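PDB 3EXA: tRNA dimethylallyltransferase from Bacillus halodurans, which probably transfers a dimethylallyl group from dimethylallyl diphosphate to the N6 of adenine 37 in tRNAs that read codons beginning with uridine. Local coordinates for residues Ser36-Arg41 with Ile45-Ile50; Asp76-Ala81 with Phe112-Ile117; Thr86-His89 with Leu94-Leu97; Tyr104-Ile109 with Leu275-Asn280; Thr285-Thr290 with Ile298-Asn303. All coordinates share one frame; numbering follows the deposited sequence.

Interaction 1 of 5, residues Ser36-Arg41 with Ile45-Ile50; sequences SMQVYR and IGTAKI
The side chain of Gln38 lies across the backbone of Thr47, Ala48 and Lys49, and Gln38 and Thr47 run antiparallel alongside one another. Both segments belong to the long loop that follows strand 29-33 in this P-loop-type fold. Residues 45-48 form a type I beta turn, closed by the Ala48 N to Ile45 O bond of 3.0 Å. That turn sets Thr47 against the helically wound residues 36-39, where its CG2 packs on CB of the selenomethionine Met37 at 4.0 Å. Residues 35-38 probably contact the substrate tRNA, as in relatives, and Met37 is one of them. The hydroxyl of Thr47, lodged between its own N and carbonyl carbon (chi1 74°), is hydrogen-bonded to Met43 O. Lys49 passes Gln38, its chain extended except for a bend at chi3 (-68°), and brings CE to 3.7 Å from Gln38 O. The ammonium group has several partners: salt bridges to Asp64 and Asp44 hold it, which probably favours its charged form. It also donates to the backbone, with Lys49 NZ 2.8 Å from Tyr40 O and 35° above the carbonyl plane.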
# COMPACT_ATOMS: atom_id res chain seq x y z
N SER A 36 21.44 -1.98 16.91
CA SER A 36 20.24 -1.18 17.09
C SER A 36 19.96 -0.69 18.50
O SER A 36 19.30 0.33 18.69
CB SER A 36 19.03 -1.95 16.58
OG SER A 36 18.88 -3.17 17.29
N MSE A 37 20.44 -1.42 19.51
CA MSE A 37 20.19 -0.99 20.89
C MSE A 37 21.11 0.13 21.33
O MSE A 37 20.77 0.88 22.24
CB MSE A 37 20.32 -2.18 21.85
CG MSE A 37 19.12 -3.10 21.82
SE MSE A 37 17.45 -2.17 22.23
CE MSE A 37 16.63 -2.22 20.45
N GLN A 38 22.26 0.25 20.68
CA GLN A 38 23.24 1.28 21.00
C GLN A 38 22.72 2.67 20.68
O GLN A 38 23.32 3.66 21.09
CB GLN A 38 24.53 1.07 20.20
CG GLN A 38 25.21 -0.25 20.41
CD GLN A 38 25.83 -0.37 21.77
OE1 GLN A 38 25.12 -0.32 22.78
NE2 GLN A 38 27.14 -0.52 21.82
N VAL A 39 21.62 2.76 19.93
CA VAL A 39 21.09 4.08 19.56
C VAL A 39 20.40 4.78 20.71
O VAL A 39 20.41 6.01 20.78
CB VAL A 39 20.10 4.01 18.36
CG1 VAL A 39 20.68 3.15 17.23
CG2 VAL A 39 18.74 3.49 18.81
N TYR A 40 19.80 4.01 21.61
CA TYR A 40 19.06 4.57 22.74
C TYR A 40 19.92 5.14 23.85
O TYR A 40 20.66 4.42 24.51
CB TYR A 40 18.12 3.51 23.32
CG TYR A 40 17.07 3.04 22.33
CD1 TYR A 40 16.02 3.87 21.95
CD2 TYR A 40 17.15 1.78 21.76
CE1 TYR A 40 15.07 3.46 21.02
CE2 TYR A 40 16.21 1.35 20.83
CZ TYR A 40 15.18 2.20 20.47
OH TYR A 40 14.24 1.78 19.54
N ARG A 41 19.82 6.45 24.07
CA ARG A 41 20.59 7.08 25.12
C ARG A 41 19.98 6.89 26.49
O ARG A 41 18.76 6.84 26.65
CB ARG A 41 20.79 8.56 24.82
CG ARG A 41 19.71 9.16 23.98
CD ARG A 41 20.18 10.46 23.42
NE ARG A 41 19.36 10.85 22.28
CZ ARG A 41 19.58 11.94 21.54
NH1 ARG A 41 20.59 12.75 21.82
NH2 ARG A 41 18.77 12.20 20.52
N ILE A 45 24.37 0.54 30.34
CA ILE A 45 24.70 -0.74 30.95
C ILE A 45 24.04 -1.92 30.27
O ILE A 45 24.72 -2.82 29.78
CB ILE A 45 24.33 -0.75 32.42
CG1 ILE A 45 25.09 0.36 33.14
CG2 ILE A 45 24.63 -2.10 33.02
CD1 ILE A 45 24.58 0.67 34.51
N GLY A 46 22.71 -1.92 30.23
CA GLY A 46 22.00 -3.02 29.61
C GLY A 46 22.37 -3.28 28.16
O GLY A 46 22.16 -4.38 27.65
N THR A 47 22.93 -2.29 27.48
CA THR A 47 23.26 -2.51 26.08
C THR A 47 24.76 -2.68 25.83
O THR A 47 25.19 -2.75 24.68
CB THR A 47 22.73 -1.37 25.20
OG1 THR A 47 23.53 -0.20 25.39
CG2 THR A 47 21.29 -1.04 25.58
N ALA A 48 25.54 -2.76 26.90
CA ALA A 48 26.99 -2.92 26.79
C ALA A 48 27.54 -1.89 25.81
O ALA A 48 28.34 -2.21 24.93
CB ALA A 48 27.33 -4.33 26.31
N LYS A 49 27.09 -0.65 25.98
CA LYS A 49 27.51 0.46 25.12
C LYS A 49 29.01 0.68 25.20
O LYS A 49 29.60 0.63 26.29
CB LYS A 49 26.76 1.73 25.53
CG LYS A 49 26.83 2.85 24.51
CD LYS A 49 25.82 3.95 24.81
CE LYS A 49 24.38 3.48 24.62
NZ LYS A 49 23.39 4.46 25.13
N ILE A 50 29.63 0.91 24.05
CA ILE A 50 31.07 1.15 24.00
C ILE A 50 31.40 2.48 24.68
O ILE A 50 30.67 3.46 24.54
CB ILE A 50 31.59 1.21 22.54
CG1 ILE A 50 33.09 1.54 22.55
CG2 ILE A 50 30.84 2.27 21.75
CD1 ILE A 50 33.75 1.44 21.20

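Interaction 2 of 5, residues Asp76-Ala81 with Phe112-Ile117; sequences DFQDLA and FNLGDI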
# COMPACT_ATOMS: atom_id res chain seq x y z
N ASP A 76 15.13 2.87 9.20
CA ASP A 76 15.70 4.06 9.80
C ASP A 76 17.22 3.89 9.79
O ASP A 76 17.95 4.81 9.43
CB ASP A 76 15.23 4.28 11.25
CG ASP A 76 13.73 4.50 11.38
OD1 ASP A 76 13.16 5.33 10.64
OD2 ASP A 76 13.11 3.84 12.26
N PHE A 77 17.69 2.72 10.19
CA PHE A 77 19.13 2.47 10.23
C PHE A 77 19.79 2.61 8.86
O PHE A 77 20.81 3.28 8.73
CB PHE A 77 19.42 1.08 10.79
CG PHE A 77 20.87 0.68 10.70
CD1 PHE A 77 21.26 -0.36 9.87
CD2 PHE A 77 21.84 1.38 11.42
CE1 PHE A 77 22.61 -0.70 9.75
CE2 PHE A 77 23.18 1.04 11.30
CZ PHE A 77 23.57 -0.00 10.46
N GLN A 78 19.19 1.98 7.85
CA GLN A 78 19.71 2.02 6.49
C GLN A 78 19.80 3.44 5.92
O GLN A 78 20.78 3.79 5.27
CB GLN A 78 18.82 1.14 5.59
CG GLN A 78 19.24 1.08 4.13
CD GLN A 78 18.29 0.24 3.28
OE1 GLN A 78 18.28 -0.98 3.37
NE2 GLN A 78 17.48 0.91 2.46
N ASP A 79 18.78 4.26 6.16
CA ASP A 79 18.79 5.64 5.67
C ASP A 79 19.88 6.47 6.36
O ASP A 79 20.33 7.49 5.83
CB ASP A 79 17.43 6.33 5.88
CG ASP A 79 16.29 5.67 5.11
OD1 ASP A 79 16.56 5.00 4.09
OD2 ASP A 79 15.13 5.83 5.53
N LEU A 80 20.32 6.04 7.54
CA LEU A 80 21.37 6.76 8.26
C LEU A 80 22.76 6.20 7.96
O LEU A 80 23.73 6.96 7.89
CB LEU A 80 21.13 6.73 9.77
CG LEU A 80 19.97 7.57 10.32
CD1 LEU A 80 19.76 7.23 11.77
CD2 LEU A 80 20.29 9.05 10.15
N ALA A 81 22.86 4.89 7.76
CA ALA A 81 24.16 4.28 7.48
C ALA A 81 24.66 4.51 6.07
O ALA A 81 25.82 4.90 5.86
CB ALA A 81 24.10 2.79 7.75
N PHE A 112 18.72 -2.99 0.34
CA PHE A 112 17.34 -3.45 0.11
C PHE A 112 16.39 -2.28 -0.13
O PHE A 112 16.46 -1.26 0.57
CB PHE A 112 16.82 -4.27 1.29
CG PHE A 112 17.45 -5.62 1.42
CD1 PHE A 112 17.63 -6.44 0.31
CD2 PHE A 112 17.82 -6.11 2.67
CE1 PHE A 112 18.18 -7.71 0.44
CE2 PHE A 112 18.37 -7.38 2.82
CZ PHE A 112 18.54 -8.19 1.70
N ASN A 113 15.50 -2.43 -1.10
CA ASN A 113 14.52 -1.39 -1.42
C ASN A 113 13.87 -0.82 -0.17
O ASN A 113 13.98 0.37 0.12
CB ASN A 113 13.42 -1.93 -2.33
CG ASN A 113 12.36 -0.89 -2.65
OD1 ASN A 113 11.22 -1.22 -2.98
ND2 ASN A 113 12.74 0.39 -2.55
N LEU A 114 13.17 -1.69 0.57
CA LEU A 114 12.46 -1.32 1.79
C LEU A 114 11.32 -0.35 1.49
O LEU A 114 11.03 0.56 2.28
CB LEU A 114 13.41 -0.72 2.82
CG LEU A 114 14.35 -1.68 3.55
CD1 LEU A 114 15.24 -0.88 4.49
CD2 LEU A 114 13.56 -2.72 4.33
N GLY A 115 10.67 -0.56 0.35
CA GLY A 115 9.57 0.29 -0.06
C GLY A 115 8.25 -0.27 0.44
O GLY A 115 8.11 -1.48 0.65
N ASP A 116 7.28 0.63 0.64
CA ASP A 116 5.95 0.25 1.12
C ASP A 116 5.26 -0.70 0.15
O ASP A 116 5.77 -0.99 -0.94
CB ASP A 116 5.08 1.50 1.31
CG ASP A 116 5.70 2.50 2.28
OD1 ASP A 116 5.99 2.12 3.43
OD2 ASP A 116 5.88 3.67 1.88
N ILE A 117 4.08 -1.18 0.55
CA ILE A 117 3.30 -2.08 -0.29
C ILE A 117 1.88 -1.54 -0.46
O ILE A 117 1.06 -1.62 0.46
CB ILE A 117 3.22 -3.51 0.32
CG1 ILE A 117 4.61 -4.16 0.32
CG2 ILE A 117 2.25 -4.36 -0.48
CD1 ILE A 117 5.58 -3.63 1.37
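Gln78 of helix 74-90 meets Phe112 and Leu114 of the loop that follows helix 102-110, by one hydrogen bond and by van der Waals packing. The polar link runs from Gln78 NE2 to Phe112 O at 3.1 Å. Its N-H...O angle is 148°, so the bond is somewhat bent, yet the amide nitrogen sits nearly along the C=O axis and the acceptor lies close to the plane of the amide. A fully stretched side chain makes this possible: CG is anti to the backbone N (chi1 180°) and the next torsion is also extended, which carries the amide straight off the helix to the loop.

The van der Waals part is Leu114, whose side chain points against that of Gln78 and packs its CD1 methyl on the amide, 3.5 Å from Gln78 CD and 3.2 Å from Gln78 OE1. Leu114 extends this packing onto Val74 and Ala75 of the same helix. CB of Phe112 adds a loose contact, 4.2 Å from Gln78 OE1, while its ring turns off to other partners: His110, Ala107 and, in a cation-pi contact, Arg160 of the second subunit. In fold terms, helix 74-90 of the P-loop-type core pins, by a side-chain-to-backbone bond, the linker from helix 102-110 to helix 121-133, where Phe112 and Ile117 also meet the second subunit.

Interaction 3 of 5, residues Thr86-His89 with Leu94-Leu97; sequences TEIH and LPFL
The end of helix 74-90 lies beside the start of strand 94-98, with CA atoms 6.0 Å apart at Ile88 and Pro95 and 6.4 Å at His89 and Leu94. Pro95 carries the contact, touched by both helix residues. Ile88 presents its CG2 branch, which stands anti to the backbone N (chi1 -69° for CG1) and lies against the N side of the proline, 3.6 Å from Pro95 N and 3.8 Å from Pro95 CD. The end of its other branch, Ile88 CD1, touches Pro95 CB at 3.9 Å. This is the return leg of a beta-alpha-beta crossover in the parallel sheet of the P-loop fold: helix 74-90 packs on the sheet, Ile88 also touching Glu30 and Ile32 of the adjacent strand 29-33, and a short turn leads into strand 94-98. His89 meets the same proline at about a right angle. Its imidazole takes Pro95 CD over one face in a CH-pi contact, the carbon 3.9 Å from the His89 ring centroid and 29° off the ring normal. NE2, the ring atom nearest Pro95 CD, is also hydrogen-bonded to Lys4 O, at the start of the neighbouring strand 4-9, which helps fix the ring's rotation.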
# COMPACT_ATOMS: atom_id res chain seq x y z
N THR A 86 29.25 7.10 2.69
CA THR A 86 29.72 8.03 1.68
C THR A 86 30.47 9.20 2.32
O THR A 86 31.50 9.63 1.81
CB THR A 86 28.56 8.60 0.85
OG1 THR A 86 27.80 7.52 0.29
CG2 THR A 86 29.08 9.47 -0.29
N GLU A 87 29.95 9.70 3.43
CA GLU A 87 30.57 10.82 4.13
C GLU A 87 31.93 10.41 4.70
O GLU A 87 32.85 11.23 4.81
CB GLU A 87 29.64 11.32 5.25
CG GLU A 87 28.30 11.88 4.75
CD GLU A 87 27.25 12.00 5.85
OE1 GLU A 87 27.55 12.59 6.91
OE2 GLU A 87 26.11 11.53 5.65
N ILE A 88 32.06 9.14 5.06
CA ILE A 88 33.31 8.60 5.58
C ILE A 88 34.30 8.48 4.42
O ILE A 88 35.51 8.69 4.60
CB ILE A 88 33.07 7.23 6.26
CG1 ILE A 88 32.25 7.44 7.54
CG2 ILE A 88 34.41 6.54 6.56
CD1 ILE A 88 31.86 6.16 8.26
N HIS A 89 33.80 8.15 3.23
CA HIS A 89 34.66 8.03 2.06
C HIS A 89 35.09 9.40 1.57
O HIS A 89 36.17 9.56 1.01
CB HIS A 89 33.96 7.29 0.93
CG HIS A 89 34.17 5.81 0.99
ND1 HIS A 89 35.39 5.22 0.78
CD2 HIS A 89 33.31 4.80 1.29
CE1 HIS A 89 35.28 3.91 0.95
NE2 HIS A 89 34.03 3.63 1.25
N LEU A 94 38.08 4.75 5.86
CA LEU A 94 37.44 3.48 5.55
C LEU A 94 36.31 3.18 6.54
O LEU A 94 36.54 3.06 7.75
CB LEU A 94 38.48 2.35 5.60
CG LEU A 94 37.94 0.94 5.43
CD1 LEU A 94 37.24 0.80 4.09
CD2 LEU A 94 39.08 -0.04 5.55
N PRO A 95 35.07 3.07 6.04
CA PRO A 95 33.91 2.79 6.89
C PRO A 95 33.84 1.36 7.40
O PRO A 95 33.99 0.40 6.64
CB PRO A 95 32.74 3.14 5.99
CG PRO A 95 33.23 2.70 4.66
CD PRO A 95 34.65 3.25 4.64
N PHE A 96 33.60 1.24 8.70
CA PHE A 96 33.50 -0.04 9.41
C PHE A 96 32.10 -0.25 10.00
O PHE A 96 31.62 0.55 10.80
CB PHE A 96 34.54 -0.06 10.55
CG PHE A 96 35.91 -0.54 10.15
CD1 PHE A 96 36.28 -1.87 10.35
CD2 PHE A 96 36.84 0.33 9.60
CE1 PHE A 96 37.56 -2.33 10.00
CE2 PHE A 96 38.12 -0.11 9.25
CZ PHE A 96 38.48 -1.45 9.45
N LEU A 97 31.43 -1.33 9.59
CA LEU A 97 30.12 -1.67 10.11
C LEU A 97 30.39 -2.78 11.12
O LEU A 97 30.72 -3.91 10.75
CB LEU A 97 29.19 -2.18 9.00
CG LEU A 97 27.73 -2.48 9.36
CD1 LEU A 97 27.05 -1.23 9.87
CD2 LEU A 97 27.00 -2.99 8.15

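Interaction 4 of 5, residues Tyr104-Ile109 with Leu275-Asn280; sequences YVNAVI and LTWFRN
This is a buried helix-to-helix contact, made by long aromatic side chains that bridge helix 102-110 and the end of helix 256-279, whose CA atoms come no closer than 10.0 Å, at Asn106 and Phe278. Two side-chain pairs span this distance. In the first, Val105 and Phe278 point at each other and the methyl meets the ring at its edge, in the ring plane: Val105 CG2 is 3.7 Å from Phe278 CE2 and 4.1 Å from Phe278 CZ. With CG1 of the valine anti to the carbonyl carbon (chi1 -58°), CG2 falls between the backbone N and the carbonyl carbon, facing the ring.

Helix 102-110 follows strand 94-98 in the P-loop-type core, and the ring of Phe278 also lies against Met194 of strand 191-198 and near Gly10 of the predicted ATP-binding loop. Residues 272-279 probably interact with the substrate tRNA, as in relatives. In the second pair the amide of Asn106 comes obliquely to the indole of Trp277, the planes 56° apart. Asn106 ND2 is 3.1 Å from Trp277 CZ2 and 3.5 Å from Trp277 NE1, a tight approach. The other end of the amide, Asn106 OD1, takes a weak hydrogen bond from Lys281 NZ. Tyr159 of the second subunit packs on Asn106, and Asn157 of that subunit on Trp277.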
# COMPACT_ATOMS: atom_id res chain seq x y z
N TYR A 104 19.94 -5.58 10.31
CA TYR A 104 20.47 -4.25 10.04
C TYR A 104 21.69 -4.26 9.13
O TYR A 104 21.86 -3.37 8.29
CB TYR A 104 20.81 -3.54 11.37
CG TYR A 104 19.59 -3.11 12.17
CD1 TYR A 104 18.58 -4.02 12.51
CD2 TYR A 104 19.45 -1.79 12.60
CE1 TYR A 104 17.46 -3.63 13.25
CE2 TYR A 104 18.33 -1.38 13.35
CZ TYR A 104 17.34 -2.31 13.66
OH TYR A 104 16.21 -1.93 14.38
N VAL A 105 22.55 -5.27 9.28
CA VAL A 105 23.74 -5.38 8.45
C VAL A 105 23.39 -5.78 7.02
O VAL A 105 23.91 -5.19 6.07
CB VAL A 105 24.77 -6.39 9.02
CG1 VAL A 105 25.18 -5.99 10.43
CG2 VAL A 105 24.19 -7.80 9.03
N ASN A 106 22.50 -6.76 6.85
CA ASN A 106 22.13 -7.18 5.50
C ASN A 106 21.41 -6.09 4.73
O ASN A 106 21.57 -5.99 3.52
CB ASN A 106 21.24 -8.41 5.53
CG ASN A 106 22.01 -9.65 5.87
OD1 ASN A 106 23.23 -9.62 5.98
ND2 ASN A 106 21.30 -10.76 6.05
N ALA A 107 20.63 -5.29 5.43
CA ALA A 107 19.90 -4.22 4.77
C ALA A 107 20.85 -3.17 4.21
O ALA A 107 20.55 -2.55 3.19
CB ALA A 107 18.92 -3.59 5.74
N VAL A 108 21.98 -2.97 4.88
CA VAL A 108 22.97 -1.98 4.45
C VAL A 108 23.88 -2.51 3.35
O VAL A 108 24.15 -1.82 2.37
CB VAL A 108 23.86 -1.55 5.62
CG1 VAL A 108 25.08 -0.80 5.11
CG2 VAL A 108 23.06 -0.69 6.58
N ILE A 109 24.36 -3.74 3.52
CA ILE A 109 25.27 -4.29 2.55
C ILE A 109 24.59 -4.71 1.26
O ILE A 109 25.27 -5.01 0.28
CB ILE A 109 26.04 -5.50 3.10
CG1 ILE A 109 25.08 -6.66 3.35
CG2 ILE A 109 26.75 -5.12 4.37
CD1 ILE A 109 25.80 -7.95 3.72
N LEU A 275 25.05 -16.21 15.70
CA LEU A 275 26.10 -16.98 15.04
C LEU A 275 25.52 -17.77 13.88
O LEU A 275 26.09 -17.82 12.79
CB LEU A 275 26.76 -17.92 16.05
CG LEU A 275 28.10 -17.45 16.64
CD1 LEU A 275 28.41 -18.18 17.93
CD2 LEU A 275 29.20 -17.70 15.61
N THR A 276 24.37 -18.40 14.12
CA THR A 276 23.72 -19.19 13.09
C THR A 276 23.40 -18.32 11.89
O THR A 276 23.67 -18.69 10.74
CB THR A 276 22.43 -19.84 13.64
OG1 THR A 276 22.79 -20.99 14.43
CG2 THR A 276 21.51 -20.27 12.51
N TRP A 277 22.87 -17.13 12.13
CA TRP A 277 22.55 -16.24 11.04
C TRP A 277 23.78 -15.88 10.22
O TRP A 277 23.75 -15.97 9.01
CB TRP A 277 21.90 -14.97 11.56
CG TRP A 277 21.49 -14.07 10.47
CD1 TRP A 277 21.65 -12.72 10.43
CD2 TRP A 277 20.80 -14.43 9.26
NE1 TRP A 277 21.11 -12.21 9.27
CE2 TRP A 277 20.59 -13.24 8.53
CE3 TRP A 277 20.35 -15.65 8.71
CZ2 TRP A 277 19.93 -13.22 7.29
CZ3 TRP A 277 19.70 -15.63 7.48
CH2 TRP A 277 19.50 -14.42 6.78
N PHE A 278 24.87 -15.47 10.87
CA PHE A 278 26.06 -15.09 10.11
C PHE A 278 26.78 -16.27 9.47
O PHE A 278 27.35 -16.14 8.39
CB PHE A 278 27.02 -14.28 10.99
CG PHE A 278 26.51 -12.92 11.31
CD1 PHE A 278 26.35 -12.52 12.63
CD2 PHE A 278 26.10 -12.06 10.30
CE1 PHE A 278 25.78 -11.29 12.94
CE2 PHE A 278 25.53 -10.82 10.59
CZ PHE A 278 25.37 -10.43 11.91
N ARG A 279 26.74 -17.42 10.13
CA ARG A 279 27.36 -18.63 9.61
C ARG A 279 26.66 -19.00 8.31
O ARG A 279 27.23 -19.65 7.44
CB ARG A 279 27.22 -19.80 10.59
CG ARG A 279 28.30 -19.87 11.65
CD ARG A 279 29.65 -20.14 11.01
NE ARG A 279 30.73 -20.32 11.98
CZ ARG A 279 31.96 -20.70 11.65
NH1 ARG A 279 32.27 -20.94 10.38
NH2 ARG A 279 32.88 -20.85 12.59
N ASN A 280 25.41 -18.56 8.19
CA ASN A 280 24.61 -18.84 7.01
C ASN A 280 24.85 -17.82 5.91
O ASN A 280 24.29 -17.93 4.82
CB ASN A 280 23.12 -18.85 7.38
CG ASN A 280 22.34 -19.88 6.61
OD1 ASN A 280 21.11 -19.87 6.59
ND2 ASN A 280 23.05 -20.80 5.96

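Interaction 5 of 5, residues Thr285-Thr290 with Ile298-Asn303; sequences TWFDMT and IMEIHN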
# COMPACT_ATOMS: atom_id res chain seq x y z
N THR A 285 34.43 -14.48 6.22
CA THR A 285 35.65 -15.15 6.65
C THR A 285 35.70 -15.14 8.17
O THR A 285 35.67 -14.09 8.81
CB THR A 285 36.85 -14.42 6.04
OG1 THR A 285 36.65 -14.31 4.62
CG2 THR A 285 38.15 -15.17 6.31
N TRP A 286 35.75 -16.32 8.77
CA TRP A 286 35.75 -16.38 10.22
C TRP A 286 37.11 -16.47 10.87
O TRP A 286 38.10 -16.87 10.26
CB TRP A 286 34.87 -17.54 10.71
CG TRP A 286 33.42 -17.37 10.38
CD1 TRP A 286 32.79 -17.72 9.21
CD2 TRP A 286 32.41 -16.79 11.22
NE1 TRP A 286 31.45 -17.40 9.29
CE2 TRP A 286 31.19 -16.84 10.51
CE3 TRP A 286 32.42 -16.26 12.52
CZ2 TRP A 286 29.99 -16.35 11.04
CZ3 TRP A 286 31.22 -15.77 13.05
CH2 TRP A 286 30.03 -15.83 12.31
N PHE A 287 37.15 -16.05 12.12
CA PHE A 287 38.37 -16.09 12.89
C PHE A 287 38.01 -16.53 14.28
O PHE A 287 37.03 -16.05 14.87
CB PHE A 287 39.03 -14.72 12.93
CG PHE A 287 39.68 -14.31 11.63
CD1 PHE A 287 38.93 -13.74 10.60
CD2 PHE A 287 41.04 -14.51 11.43
CE1 PHE A 287 39.53 -13.35 9.40
CE2 PHE A 287 41.65 -14.13 10.24
CZ PHE A 287 40.90 -13.55 9.22
N ASP A 288 38.78 -17.47 14.80
CA ASP A 288 38.55 -18.00 16.13
C ASP A 288 39.31 -17.15 17.14
O ASP A 288 40.52 -16.98 17.04
CB ASP A 288 39.03 -19.45 16.20
CG ASP A 288 38.53 -20.17 17.43
OD1 ASP A 288 38.57 -21.42 17.42
OD2 ASP A 288 38.09 -19.50 18.40
N MSE A 289 38.58 -16.61 18.12
CA MSE A 289 39.17 -15.77 19.14
C MSE A 289 39.35 -16.51 20.46
O MSE A 289 39.65 -15.89 21.48
CB MSE A 289 38.29 -14.53 19.37
CG MSE A 289 37.98 -13.75 18.11
SE MSE A 289 39.58 -13.26 17.15
CE MSE A 289 39.89 -11.54 18.01
N THR A 290 39.15 -17.82 20.43
CA THR A 290 39.28 -18.64 21.63
C THR A 290 40.61 -18.46 22.35
O THR A 290 41.63 -19.01 21.93
CB THR A 290 39.12 -20.12 21.32
OG1 THR A 290 37.83 -20.34 20.74
CG2 THR A 290 39.25 -20.94 22.59
N ILE A 298 45.08 -10.13 15.48
CA ILE A 298 44.75 -8.85 14.87
C ILE A 298 45.66 -8.58 13.68
O ILE A 298 45.24 -7.96 12.70
CB ILE A 298 44.86 -7.72 15.91
CG1 ILE A 298 43.82 -6.64 15.61
CG2 ILE A 298 46.27 -7.13 15.92
CD1 ILE A 298 44.09 -5.83 14.37
N MSE A 299 46.90 -9.05 13.75
CA MSE A 299 47.84 -8.85 12.66
C MSE A 299 47.42 -9.75 11.49
O MSE A 299 47.55 -9.35 10.33
CB MSE A 299 49.26 -9.18 13.13
CG MSE A 299 50.38 -8.75 12.19
SE MSE A 299 52.16 -8.87 13.02
CE MSE A 299 52.31 -10.81 13.19
N GLU A 300 46.91 -10.93 11.79
CA GLU A 300 46.47 -11.86 10.75
C GLU A 300 45.20 -11.34 10.09
O GLU A 300 45.03 -11.47 8.88
CB GLU A 300 46.18 -13.24 11.34
CG GLU A 300 45.61 -14.25 10.33
CD GLU A 300 44.87 -15.40 11.00
OE1 GLU A 300 45.12 -15.66 12.20
OE2 GLU A 300 44.04 -16.06 10.31
N ILE A 301 44.31 -10.77 10.89
CA ILE A 301 43.05 -10.25 10.39
C ILE A 301 43.25 -9.01 9.53
O ILE A 301 42.55 -8.83 8.54
CB ILE A 301 42.09 -9.87 11.54
CG1 ILE A 301 41.63 -11.13 12.28
CG2 ILE A 301 40.88 -9.12 10.99
CD1 ILE A 301 40.79 -10.85 13.49
N HIS A 302 44.20 -8.15 9.93
CA HIS A 302 44.48 -6.94 9.18
C HIS A 302 45.08 -7.27 7.83
O HIS A 302 44.75 -6.65 6.82
CB HIS A 302 45.46 -6.05 9.94
CG HIS A 302 46.07 -4.97 9.09
ND1 HIS A 302 47.15 -5.19 8.27
CD2 HIS A 302 45.72 -3.67 8.92
CE1 HIS A 302 47.44 -4.08 7.62
NE2 HIS A 302 46.59 -3.14 8.00
N ASN A 303 45.99 -8.23 7.82
CA ASN A 303 46.60 -8.62 6.57
C ASN A 303 45.51 -9.11 5.62
O ASN A 303 45.45 -8.65 4.48
CB ASN A 303 47.63 -9.73 6.81
CG ASN A 303 48.26 -10.20 5.53
OD1 ASN A 303 47.91 -11.25 5.00
ND2 ASN A 303 49.19 -9.40 5.00
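Phe287 of strand 284-288 is met by helix 294-317 in two ways, over one face by Ile301 and at the ring edge by Glu300. Ile301 lays its CG1 methylene on the face, offset toward the rim, in a CH-pi contact: the carbon is 3.6 Å from the Phe287 centroid, 15° off the ring normal, and 3.5 Å from Phe287 CD2. The side chains run antiparallel, and Ile301 CD1 lies 4.1 Å from Phe287 CG. The contact packs the C-terminal helix on strand 284-288, an edge strand of the parallel sheet within this chain, and Ile301 also reaches Ile195 of the next strand.

Glu300 points at the ring head-on, against the direction of the Phe287 side chain. Its chain is stretched out, CG anti to the backbone N (chi1 176°), which delivers the carboxylate to the edge: Glu300 OE2 lies near the ring plane, 3.1 Å from Phe287 CE2, with the carboxylate turned 57° against the ring. The other oxygen, Glu300 OE1, forms a salt bridge with Lys297.

Past the strand the chain turns at Asp288, an Asx turn in which Asp288 OD2 accepts from Thr290 N at 2.8 Å. Chemically the Phe287 ring is used twice: its pi face meets a methylene, and its C-H edge, slightly positive, meets a carboxylate oxygen, a weak electrostatic attraction that probably adds to the apolar packing.

Interactions 2, 3 and 4 form a continuous patch: Phe77 CZ of interaction 2 lies 3.7 Å from Leu97 CD1 of interaction 3, and Leu97 CD2 lies 4.1 Å from Val105 CA of interaction 4. Interactions 2 and 3 share helix 74-90, and interactions 2 and 4 both touch the second subunit. Interaction 4 also meets interaction 1, Ser36 CB being 3.4 Å from Tyr104 CE2, and interaction 5, through Trp286. Interactions 1, 4 and 5 approach the probable active site: side chain to side chain, Ile50 is about 4 Å from Thr17 and Phe287 about 9 Å from Val14, both probable substrate-binding residues, and Phe278 about 6 Å from Thr101, which probably contacts tRNA.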